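5-formyl-3-hydroxy-2-methylpyridine 4-carboxylate 5-dehydrogenase (Mesorhizobium japonicum MAFF 303099, PDB 4OM8) catalyses the NAD(+)-dependent oxidation of 5-formyl-3-hydroxy-2-methylpyridine-4-carboxylate in vitamin B6 breakdown and can also reduce the same aldehyde with NADH to 4-pyridoxic acid. Local coordinates at residues A19-G24 against M136-P141; Q27-D32 against G74-G79; P146-I151 against D166-I171. All coordinates share one frame; numbering follows the deposited sequence.

Overall arrangement
Helix 14-23, the first helix of the Rossmann domain, carries 19-24, and contact 1 joins it to the end of strand 133-137, closing a loop of 111 residues. Contact 2 is nested inside that loop: the next strand, 27-31, meets the short helix 73-77, and the two contacts touch where L21 packs on V28. Contact 3 follows in series, pairing strand 147-151 with helix 158-170. Its strand neighbours 133-137 in the sheet, and H137 to E149, R20 to I171 and W138 on I148 bind it to contact 1. Contacts 2 and 3 do not touch, their centres about 21 Å apart. All three reach one sheet; contacts 1 and 2 also touch NAD.

Contact 1. Residues A19-G24 against M136-P141; sequences ARLARG and MHWSNP. With NAD (nicotinamide-adenine-dinucleotide), chain C.
In the NAD-binding Rossmann domain, L21 of helix 14-23 meets the indole of W138, at the end of strand 133-137, whose backbone borders the nicotinamide. The contact is buried, apolar and small, with no hydrogen bond across it. L21 CD2 lies in the indole plane, at the benzo edge, 3.9 Å from W138 CH2, and L21 CG comes almost as near to the same atom. R20 CG approaches this edge more loosely, 4.4 Å from W138 CZ3; the guanidinium then leads away, NH2 binding the carbonyl of I171. With CG anti to its own carbonyl carbon (chi1 -62°), W138 directs its ring at the helix while its backbone stays with the cofactor. On the pyrrole side W138 NE1 makes a weak bond to M136 SD, 3.5 Å long, and M13, an NAD-binding residue, also touches the indole.

H137 and N140 of the same segment line the NAD pocket. NAD C5N lies obliquely off the ring of H137, a residue inferred to be important for catalytic activity, 3.7 Å from its NE2; ND1 is bonded to E149 and NE2 to S116, which together would fix the turn of the imidazole. N140 CB rests 3.5 Å from the amide N7N of NAD, and the N140 carbonyl takes a hydrogen bond from K223 of the second subunit. Closest of all to the cofactor, the carbonyl O of W138 sits 3.1 Å from NAD C5N.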
loop_
_atom_site.group_PDB
_atom_site.type_symbol
_atom_site.label_atom_id
_atom_site.label_comp_id
_atom_site.label_asym_id
_atom_site.label_seq_id
_atom_site.Cartn_x
_atom_site.Cartn_y
_atom_site.Cartn_z
ATOM N N ALA A 19 7.546 20.738 14.692
ATOM C CA ALA A 19 7.042 20.160 15.932
ATOM C C ALA A 19 7.714 18.816 16.238
ATOM O O ALA A 19 8.099 18.550 17.375
ATOM C CB ALA A 19 5.539 19.996 15.856
ATOM N N ARG A 20 7.871 17.973 15.216
ATOM C CA ARG A 20 8.389 16.633 15.449
ATOM C C ARG A 20 9.854 16.679 15.831
ATOM O O ARG A 20 10.301 15.912 16.684
ATOM C CB ARG A 20 8.211 15.743 14.213
ATOM C CG ARG A 20 8.728 14.320 14.417
ATOM C CD ARG A 20 7.980 13.666 15.557
ATOM N NE ARG A 20 8.446 12.321 15.893
ATOM C CZ ARG A 20 9.426 12.064 16.753
ATOM N NH1 ARG A 20 10.081 13.062 17.347
ATOM N NH2 ARG A 20 9.754 10.805 17.025
ATOM N N LEU A 21 10.611 17.562 15.181
ATOM C CA LEU A 21 12.015 17.707 15.520
ATOM C C LEU A 21 12.190 18.267 16.931
ATOM O O LEU A 21 13.035 17.788 17.685
ATOM C CB LEU A 21 12.712 18.610 14.499
ATOM C CG LEU A 21 12.850 17.968 13.114
ATOM C CD1 LEU A 21 13.291 19.012 12.086
ATOM C CD2 LEU A 21 13.854 16.816 13.148
ATOM N N ALA A 22 11.393 19.262 17.296
ATOM C CA ALA A 22 11.486 19.809 18.646
ATOM C C ALA A 22 11.118 18.775 19.699
ATOM O O ALA A 22 11.692 18.757 20.786
ATOM C CB ALA A 22 10.601 21.024 18.786
ATOM N N ARG A 23 10.153 17.920 19.379
ATOM C CA ARG A 23 9.729 16.886 20.322
ATOM C C ARG A 23 10.878 15.904 20.585
ATOM O O ARG A 23 10.926 15.245 21.621
ATOM C CB ARG A 23 8.490 16.159 19.776
ATOM C CG ARG A 23 7.813 15.186 20.750
ATOM C CD ARG A 23 7.243 15.907 21.959
ATOM N NE ARG A 23 6.173 16.836 21.601
ATOM C CZ ARG A 23 4.877 16.589 21.793
ATOM N NH1 ARG A 23 4.495 15.437 22.320
ATOM N NH2 ARG A 23 3.968 17.492 21.442
ATOM N N GLY A 24 11.813 15.812 19.640
ATOM C CA GLY A 24 12.997 14.990 19.814
ATOM C C GLY A 24 14.092 15.659 20.635
ATOM O O GLY A 24 15.139 15.065 20.877
ATOM N N MET A 136 16.885 14.928 2.531
ATOM C CA MET A 136 16.189 14.426 3.709
ATOM C C MET A 136 14.710 14.551 3.384
ATOM O O MET A 136 14.102 15.605 3.579
ATOM C CB MET A 136 16.560 15.223 4.962
ATOM C CG MET A 136 15.974 14.692 6.252
ATOM S SD MET A 136 16.211 15.913 7.561
ATOM C CE MET A 136 15.849 14.917 9.014
ATOM N N HIS A 137 14.144 13.471 2.851
ATOM C CA HIS A 137 12.839 13.544 2.225
ATOM C C HIS A 137 11.767 12.983 3.149
ATOM O O HIS A 137 11.670 11.776 3.346
ATOM C CB HIS A 137 12.861 12.796 0.894
ATOM C CG HIS A 137 11.546 12.789 0.191
ATOM N ND1 HIS A 137 10.838 11.630 -0.031
ATOM C CD2 HIS A 137 10.805 13.796 -0.332
ATOM C CE1 HIS A 137 9.718 11.919 -0.669
ATOM N NE2 HIS A 137 9.675 13.226 -0.871
ATOM N N TRP A 138 10.997 13.891 3.734
ATOM C CA TRP A 138 9.903 13.551 4.623
ATOM C C TRP A 138 8.659 13.209 3.824
ATOM O O TRP A 138 8.623 13.392 2.606
ATOM C CB TRP A 138 9.605 14.718 5.558
ATOM C CG TRP A 138 10.728 15.119 6.478
ATOM C CD1 TRP A 138 11.963 15.610 6.128
ATOM C CD2 TRP A 138 10.689 15.106 7.904
ATOM N NE1 TRP A 138 12.701 15.888 7.263
ATOM C CE2 TRP A 138 11.941 15.582 8.364
ATOM C CE3 TRP A 138 9.719 14.729 8.843
ATOM C CZ2 TRP A 138 12.238 15.697 9.721
ATOM C CZ3 TRP A 138 10.021 14.833 10.194
ATOM C CH2 TRP A 138 11.270 15.318 10.619
ATOM N N SER A 139 7.637 12.711 4.513
ATOM C CA SER A 139 6.354 12.420 3.875
ATOM C C SER A 139 5.215 13.158 4.573
ATOM O O SER A 139 5.306 13.468 5.758
ATOM C CB SER A 139 6.081 10.910 3.874
ATOM O OG SER A 139 6.984 10.212 3.020
ATOM N N ASN A 140 4.145 13.446 3.836
ATOM C CA ASN A 140 3.021 14.195 4.392
ATOM C C ASN A 140 2.011 13.263 5.048
ATOM O O ASN A 140 1.589 12.302 4.421
ATOM C CB ASN A 140 2.350 15.004 3.283
ATOM C CG ASN A 140 1.239 15.893 3.800
ATOM O OD1 ASN A 140 1.348 16.495 4.866
ATOM N ND2 ASN A 140 0.170 16.006 3.019
ATOM N N PRO A 141 1.631 13.530 6.312
ATOM C CA PRO A 141 2.045 14.617 7.207
ATOM C C PRO A 141 3.353 14.293 7.913
ATOM O O PRO A 141 3.537 13.185 8.405
ATOM C CB PRO A 141 0.874 14.715 8.215
ATOM C CG PRO A 141 -0.234 13.839 7.624
ATOM C CD PRO A 141 0.508 12.770 6.885
HETATM P PA NAD C . 4.309 24.483 -0.036
HETATM O O1A NAD C . 4.078 25.160 -1.375
HETATM O O2A NAD C . 3.129 24.036 0.814
HETATM O O5B NAD C . 5.218 25.467 0.856
HETATM C C5B NAD C . 6.350 26.153 0.319
HETATM C C4B NAD C . 6.675 27.308 1.254
HETATM O O4B NAD C . 7.930 27.880 0.885
HETATM C C3B NAD C . 5.621 28.411 1.158
HETATM O O3B NAD C . 5.078 28.692 2.454
HETATM C C2B NAD C . 6.390 29.597 0.588
HETATM O O2B NAD C . 5.936 30.879 1.049
HETATM C C1B NAD C . 7.799 29.299 1.059
HETATM N N9A NAD C . 8.883 29.968 0.318
HETATM C C8A NAD C . 8.937 30.261 -0.992
HETATM N N7A NAD C . 10.117 30.855 -1.301
HETATM C C5A NAD C . 10.839 30.940 -0.171
HETATM C C6A NAD C . 12.164 31.455 0.215
HETATM N N6A NAD C . 12.995 32.016 -0.696
HETATM N N1A NAD C . 12.523 31.348 1.513
HETATM C C2A NAD C . 11.714 30.798 2.435
HETATM N N3A NAD C . 10.495 30.311 2.153
HETATM C C4A NAD C . 10.016 30.359 0.891
HETATM O O3 NAD C . 5.353 23.284 -0.307
HETATM P PN NAD C . 5.441 21.885 0.484
HETATM O O1N NAD C . 4.334 20.964 0.005
HETATM O O2N NAD C . 5.616 22.093 1.972
HETATM O O5D NAD C . 6.816 21.297 -0.092
HETATM C C5D NAD C . 8.075 21.930 0.166
HETATM C C4D NAD C . 9.169 21.022 -0.386
HETATM O O4D NAD C . 8.996 19.735 0.200
HETATM C C3D NAD C . 9.059 20.816 -1.888
HETATM O O3D NAD C . 10.382 20.585 -2.379
HETATM C C2D NAD C . 8.266 19.531 -2.028
HETATM O O2D NAD C . 8.595 18.821 -3.227
HETATM C C1D NAD C . 8.734 18.753 -0.810
HETATM N N1N NAD C . 7.774 17.761 -0.298
HETATM C C2N NAD C . 6.438 17.935 -0.377
HETATM C C3N NAD C . 5.578 16.967 0.147
HETATM C C7N NAD C . 4.078 17.078 0.060
HETATM O O7N NAD C . 3.514 18.160 0.002
HETATM N N7N NAD C . 3.391 15.938 0.028
HETATM C C4N NAD C . 6.105 15.833 0.754
HETATM C C5N NAD C . 7.483 15.691 0.832
HETATM C C6N NAD C . 8.296 16.683 0.301
#

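Contact 2. Residues Q27-D32 against G74-G79; sequences QVVAYD and GDAVSG. With NAD (nicotinamide-adenine-dinucleotide), chain C.
Y31, near the end of strand 27-31, touches A76 of helix 73-77 at its first side-chain atom and NAD farther out. Its CB rests on A76 CB at 3.8 Å. From there CG runs anti to the backbone N (chi1 165°), carrying the ring away from the helix and over to the adenine. CD2 comes near NAD C2A, and CE2 is nearer still, 3.6 Å from C2A; the ring lies oblique to that atom. One tyrosine thus spans the step from helix packing to cofactor contact.

Two residues back, V29 points at the same helix turn. Its CG1 lies against the helix backbone, 3.7 Å from A76 CA. With only a methyl at A76, the alpha carbons of V29 and A76 come to 5.3 Å. T70 of strand 66-70 touches both of these side chains. At the start of the strand a water links the segments, accepting a weak bond from Q27 NE2 and donating to S78 O at 2.8 Å.

Just past Y31, D32 grips the adenosine ribose with both carboxylate oxygens: NAD O2B donates to OD1 at 2.7 Å and O3B to OD2 at 2.6 Å. The backbone amides of A34 and L10 bind OD1 and OD2, holding the carboxylate in position. An acidic residue at the end of the second strand, clasping both ribose hydroxyls, is a characteristic feature of NAD-binding Rossmann folds.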
loop_
_atom_site.group_PDB
_atom_site.type_symbol
_atom_site.label_atom_id
_atom_site.label_comp_id
_atom_site.label_asym_id
_atom_site.label_seq_id
_atom_site.Cartn_x
_atom_site.Cartn_y
_atom_site.Cartn_z
ATOM N N GLN A 27 16.536 22.154 19.080
ATOM C CA GLN A 27 16.103 23.538 18.990
ATOM C C GLN A 27 15.771 23.845 17.543
ATOM O O GLN A 27 16.621 23.659 16.687
ATOM C CB GLN A 27 17.193 24.487 19.486
ATOM C CG GLN A 27 16.938 25.947 19.131
ATOM C CD GLN A 27 18.147 26.825 19.385
ATOM O OE1 GLN A 27 18.529 27.051 20.542
ATOM N NE2 GLN A 27 18.757 27.334 18.308
ATOM N N VAL A 28 14.549 24.307 17.277
ATOM C CA VAL A 28 14.119 24.547 15.901
ATOM C C VAL A 28 13.735 26.004 15.722
ATOM O O VAL A 28 12.912 26.524 16.478
ATOM C CB VAL A 28 12.918 23.642 15.518
ATOM C CG1 VAL A 28 12.450 23.922 14.090
ATOM C CG2 VAL A 28 13.277 22.178 15.686
ATOM N N VAL A 29 14.333 26.666 14.729
ATOM C CA VAL A 29 13.878 27.999 14.340
ATOM C C VAL A 29 13.473 27.934 12.871
ATOM O O VAL A 29 14.211 27.417 12.042
ATOM C CB VAL A 29 14.959 29.075 14.579
ATOM C CG1 VAL A 29 14.399 30.458 14.286
ATOM C CG2 VAL A 29 15.437 29.022 16.029
ATOM N N ALA A 30 12.282 28.425 12.556
ATOM C CA ALA A 30 11.751 28.261 11.210
ATOM C C ALA A 30 11.412 29.601 10.595
ATOM O O ALA A 30 10.990 30.539 11.293
ATOM C CB ALA A 30 10.528 27.361 11.227
ATOM N N TYR A 31 11.579 29.673 9.279
ATOM C CA TYR A 31 11.445 30.913 8.524
ATOM C C TYR A 31 10.626 30.687 7.275
ATOM O O TYR A 31 10.697 29.629 6.674
ATOM C CB TYR A 31 12.831 31.454 8.146
ATOM C CG TYR A 31 12.829 32.517 7.069
ATOM C CD1 TYR A 31 12.597 33.853 7.380
ATOM C CD2 TYR A 31 13.074 32.189 5.737
ATOM C CE1 TYR A 31 12.595 34.836 6.390
ATOM C CE2 TYR A 31 13.076 33.157 4.752
ATOM C CZ TYR A 31 12.828 34.469 5.075
ATOM O OH TYR A 31 12.837 35.424 4.083
ATOM N N ASP A 32 9.861 31.695 6.879
ATOM C CA ASP A 32 9.183 31.665 5.589
ATOM C C ASP A 32 9.176 33.086 5.055
ATOM O O ASP A 32 9.073 34.036 5.835
ATOM C CB ASP A 32 7.753 31.119 5.722
ATOM C CG ASP A 32 7.148 30.704 4.381
ATOM O OD1 ASP A 32 6.959 31.574 3.503
ATOM O OD2 ASP A 32 6.845 29.496 4.217
ATOM N N GLY A 74 18.467 35.402 8.624
ATOM C CA GLY A 74 19.730 35.413 9.355
ATOM C C GLY A 74 19.523 34.944 10.786
ATOM O O GLY A 74 20.327 34.183 11.339
ATOM N N ASP A 75 18.435 35.404 11.389
ATOM C CA ASP A 75 18.027 34.961 12.710
ATOM C C ASP A 75 17.810 33.439 12.684
ATOM O O ASP A 75 18.379 32.703 13.489
ATOM C CB ASP A 75 16.769 35.729 13.123
ATOM C CG ASP A 75 16.164 35.251 14.421
ATOM O OD1 ASP A 75 16.838 34.554 15.196
ATOM O OD2 ASP A 75 14.994 35.614 14.675
ATOM N N ALA A 76 17.035 32.964 11.713
ATOM C CA ALA A 76 16.720 31.541 11.648
ATOM C C ALA A 76 17.940 30.639 11.539
ATOM O O ALA A 76 18.034 29.641 12.250
ATOM C CB ALA A 76 15.779 31.262 10.478
ATOM N N VAL A 77 18.877 30.960 10.650
ATOM C CA VAL A 77 19.972 30.010 10.427
ATOM C C VAL A 77 21.180 30.254 11.328
ATOM O O VAL A 77 22.146 29.496 11.267
ATOM C CB VAL A 77 20.446 29.994 8.937
ATOM C CG1 VAL A 77 19.269 29.709 8.008
ATOM C CG2 VAL A 77 21.156 31.291 8.535
ATOM N N SER A 78 21.119 31.280 12.173
ATOM C CA SER A 78 22.243 31.592 13.062
ATOM C C SER A 78 22.604 30.395 13.937
ATOM O O SER A 78 21.761 29.867 14.660
ATOM C CB SER A 78 21.907 32.809 13.937
ATOM O OG SER A 78 23.009 33.150 14.766
ATOM N N GLY A 79 23.856 29.949 13.848
ATOM C CA GLY A 79 24.327 28.841 14.660
ATOM C C GLY A 79 23.715 27.495 14.306
ATOM O O GLY A 79 23.836 26.536 15.070
HETATM P PA NAD C . 4.309 24.483 -0.036
HETATM O O1A NAD C . 4.078 25.160 -1.375
HETATM O O2A NAD C . 3.129 24.036 0.814
HETATM O O5B NAD C . 5.218 25.467 0.856
HETATM C C5B NAD C . 6.350 26.153 0.319
HETATM C C4B NAD C . 6.675 27.308 1.254
HETATM O O4B NAD C . 7.930 27.880 0.885
HETATM C C3B NAD C . 5.621 28.411 1.158
HETATM O O3B NAD C . 5.078 28.692 2.454
HETATM C C2B NAD C . 6.390 29.597 0.588
HETATM O O2B NAD C . 5.936 30.879 1.049
HETATM C C1B NAD C . 7.799 29.299 1.059
HETATM N N9A NAD C . 8.883 29.968 0.318
HETATM C C8A NAD C . 8.937 30.261 -0.992
HETATM N N7A NAD C . 10.117 30.855 -1.301
HETATM C C5A NAD C . 10.839 30.940 -0.171
HETATM C C6A NAD C . 12.164 31.455 0.215
HETATM N N6A NAD C . 12.995 32.016 -0.696
HETATM N N1A NAD C . 12.523 31.348 1.513
HETATM C C2A NAD C . 11.714 30.798 2.435
HETATM N N3A NAD C . 10.495 30.311 2.153
HETATM C C4A NAD C . 10.016 30.359 0.891
HETATM O O3 NAD C . 5.353 23.284 -0.307
HETATM P PN NAD C . 5.441 21.885 0.484
HETATM O O1N NAD C . 4.334 20.964 0.005
HETATM O O2N NAD C . 5.616 22.093 1.972
HETATM O O5D NAD C . 6.816 21.297 -0.092
HETATM C C5D NAD C . 8.075 21.930 0.166
HETATM C C4D NAD C . 9.169 21.022 -0.386
HETATM O O4D NAD C . 8.996 19.735 0.200
HETATM C C3D NAD C . 9.059 20.816 -1.888
HETATM O O3D NAD C . 10.382 20.585 -2.379
HETATM C C2D NAD C . 8.266 19.531 -2.028
HETATM O O2D NAD C . 8.595 18.821 -3.227
HETATM C C1D NAD C . 8.734 18.753 -0.810
HETATM N N1N NAD C . 7.774 17.761 -0.298
HETATM C C2N NAD C . 6.438 17.935 -0.377
HETATM C C3N NAD C . 5.578 16.967 0.147
HETATM C C7N NAD C . 4.078 17.078 0.060
HETATM O O7N NAD C . 3.514 18.160 0.002
HETATM N N7N NAD C . 3.391 15.938 0.028
HETATM C C4N NAD C . 6.105 15.833 0.754
HETATM C C5N NAD C . 7.483 15.691 0.832
HETATM C C6N NAD C . 8.296 16.683 0.301
HETATM O O HOH W 1 21.252 28.383 16.973
#

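Contact 3. Residues P146-I151 against D166-I171; sequences PMIEVI and DLIRSI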
loop_
_atom_site.group_PDB
_atom_site.type_symbol
_atom_site.label_atom_id
_atom_site.label_comp_id
_atom_site.label_asym_id
_atom_site.label_seq_id
_atom_site.Cartn_x
_atom_site.Cartn_y
_atom_site.Cartn_z
ATOM N N PRO A 146 6.365 8.117 9.916
ATOM C CA PRO A 146 7.611 8.038 10.696
ATOM C C PRO A 146 8.878 7.762 9.891
ATOM O O PRO A 146 9.978 7.719 10.451
ATOM C CB PRO A 146 7.339 6.886 11.660
ATOM C CG PRO A 146 6.446 5.964 10.866
ATOM C CD PRO A 146 5.559 6.885 10.026
ATOM N N MET A 147 8.715 7.582 8.589
ATOM C CA MET A 147 9.808 7.195 7.714
ATOM C C MET A 147 10.325 8.386 6.929
ATOM O O MET A 147 9.542 9.153 6.367
ATOM C CB MET A 147 9.322 6.084 6.774
ATOM C CG MET A 147 10.374 5.513 5.817
ATOM S SD MET A 147 10.688 6.510 4.343
ATOM C CE MET A 147 9.069 6.653 3.584
ATOM N N ILE A 148 11.648 8.533 6.902
ATOM C CA ILE A 148 12.330 9.592 6.167
ATOM C C ILE A 148 13.416 8.997 5.297
ATOM O O ILE A 148 14.203 8.178 5.772
ATOM C CB ILE A 148 12.956 10.625 7.144
ATOM C CG1 ILE A 148 11.864 11.281 7.994
ATOM C CG2 ILE A 148 13.722 11.690 6.383
ATOM C CD1 ILE A 148 12.407 12.087 9.179
ATOM N N GLU A 149 13.449 9.403 4.026
ATOM C CA GLU A 149 14.512 8.976 3.115
ATOM C C GLU A 149 15.733 9.882 3.231
ATOM O O GLU A 149 15.596 11.105 3.272
ATOM C CB GLU A 149 14.023 8.982 1.669
ATOM C CG GLU A 149 12.911 7.966 1.372
ATOM C CD GLU A 149 12.434 8.091 -0.047
ATOM O OE1 GLU A 149 11.861 9.149 -0.380
ATOM O OE2 GLU A 149 12.643 7.137 -0.820
ATOM N N VAL A 150 16.918 9.282 3.262
ATOM C CA VAL A 150 18.175 10.030 3.288
ATOM C C VAL A 150 18.924 9.732 1.993
ATOM O O VAL A 150 19.226 8.563 1.715
ATOM C CB VAL A 150 19.027 9.643 4.505
ATOM C CG1 VAL A 150 20.261 10.530 4.571
ATOM C CG2 VAL A 150 18.212 9.787 5.796
ATOM N N ILE A 151 19.185 10.759 1.187
ATOM C CA ILE A 151 19.725 10.547 -0.157
ATOM C C ILE A 151 20.979 11.346 -0.470
ATOM O O ILE A 151 20.936 12.565 -0.605
ATOM C CB ILE A 151 18.689 10.891 -1.246
ATOM C CG1 ILE A 151 17.309 10.321 -0.890
ATOM C CG2 ILE A 151 19.164 10.389 -2.611
ATOM C CD1 ILE A 151 16.319 11.353 -0.329
ATOM N N ASP A 166 21.537 8.979 11.572
ATOM C CA ASP A 166 21.673 8.880 13.023
ATOM C C ASP A 166 20.750 9.844 13.763
ATOM O O ASP A 166 20.132 9.480 14.759
ATOM C CB ASP A 166 23.130 9.141 13.421
ATOM C CG ASP A 166 23.376 8.903 14.883
ATOM O OD1 ASP A 166 23.101 7.780 15.348
ATOM O OD2 ASP A 166 23.842 9.846 15.556
ATOM N N LEU A 167 20.647 11.074 13.262
ATOM C CA LEU A 167 19.752 12.061 13.863
ATOM C C LEU A 167 18.312 11.553 13.875
ATOM O O LEU A 167 17.608 11.631 14.877
ATOM C CB LEU A 167 19.836 13.388 13.097
ATOM C CG LEU A 167 18.829 14.456 13.525
ATOM C CD1 LEU A 167 19.126 14.941 14.957
ATOM C CD2 LEU A 167 18.783 15.626 12.538
ATOM N N ILE A 168 17.891 11.021 12.738
ATOM C CA ILE A 168 16.538 10.512 12.581
ATOM C C ILE A 168 16.275 9.366 13.554
ATOM O O ILE A 168 15.255 9.361 14.246
ATOM C CB ILE A 168 16.306 10.074 11.108
ATOM C CG1 ILE A 168 16.354 11.307 10.190
ATOM C CG2 ILE A 168 14.963 9.372 10.951
ATOM C CD1 ILE A 168 16.477 10.978 8.698
ATOM N N ARG A 169 17.190 8.399 13.618
ATOM C CA ARG A 169 17.063 7.298 14.567
ATOM C C ARG A 169 17.051 7.796 16.020
ATOM O O ARG A 169 16.280 7.307 16.850
ATOM C CB ARG A 169 18.207 6.307 14.346
ATOM C CG ARG A 169 18.047 4.941 14.972
ATOM C CD ARG A 169 19.278 4.102 14.650
ATOM N NE ARG A 169 20.408 4.967 14.320
ATOM C CZ ARG A 169 21.641 4.544 14.065
ATOM N NH1 ARG A 169 21.920 3.246 14.099
ATOM N NH2 ARG A 169 22.596 5.424 13.770
ATOM N N SER A 170 17.905 8.770 16.320
ATOM C CA SER A 170 18.037 9.249 17.703
ATOM C C SER A 170 16.757 9.818 18.291
ATOM O O SER A 170 16.602 9.838 19.507
ATOM C CB SER A 170 19.133 10.308 17.808
ATOM O OG SER A 170 18.692 11.570 17.336
ATOM N N ILE A 171 15.849 10.301 17.452
ATOM C CA ILE A 171 14.602 10.841 17.971
ATOM C C ILE A 171 13.432 9.874 17.759
ATOM O O ILE A 171 12.281 10.233 17.970
ATOM C CB ILE A 171 14.273 12.217 17.355
ATOM C CG1 ILE A 171 14.080 12.119 15.836
ATOM C CG2 ILE A 171 15.365 13.240 17.699
ATOM C CD1 ILE A 171 13.612 13.427 15.213
#
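Apolar packing carries the whole of this contact across the segments, and I168 of helix 158-170 is its centre. The terminal CD1 of I168 meets two methyls of strand 147-151: V150 CG2 at 3.6 Å, the two side chains reaching toward each other tip to tip, and I148 CG2 at 3.7 Å. I148 crosses I168 at a slant, and its own CD1 lies 4.1 Å from both CG1 and CG2 of I168. I168 is extended, with CG1 anti to the carbonyl carbon and chi2 at 166°, which brings CD1 down between the two strand residues. M136, P175 and L173 also touch this isoleucine. An alanine at I168 is likely to strip V150 CG2 and I148 CG2 of their shared methyl partner and open a gap between helix and sheet.

No polar bond crosses between the two segments; within the helix, S170 OG donates to the carbonyl O of L167 at 2.7 Å, tilted 25° from its plane.

The strand's other side bears E149, whose OE2 is bound by the amides of V186 and E187. C215 of the second subunit packs on E149, and W218 of that subunit on P146 and M147. Strand 147-151, helix 158-170 and strand 174-178 form a beta-alpha-beta unit, and I168 packs the crossover helix onto the sheet.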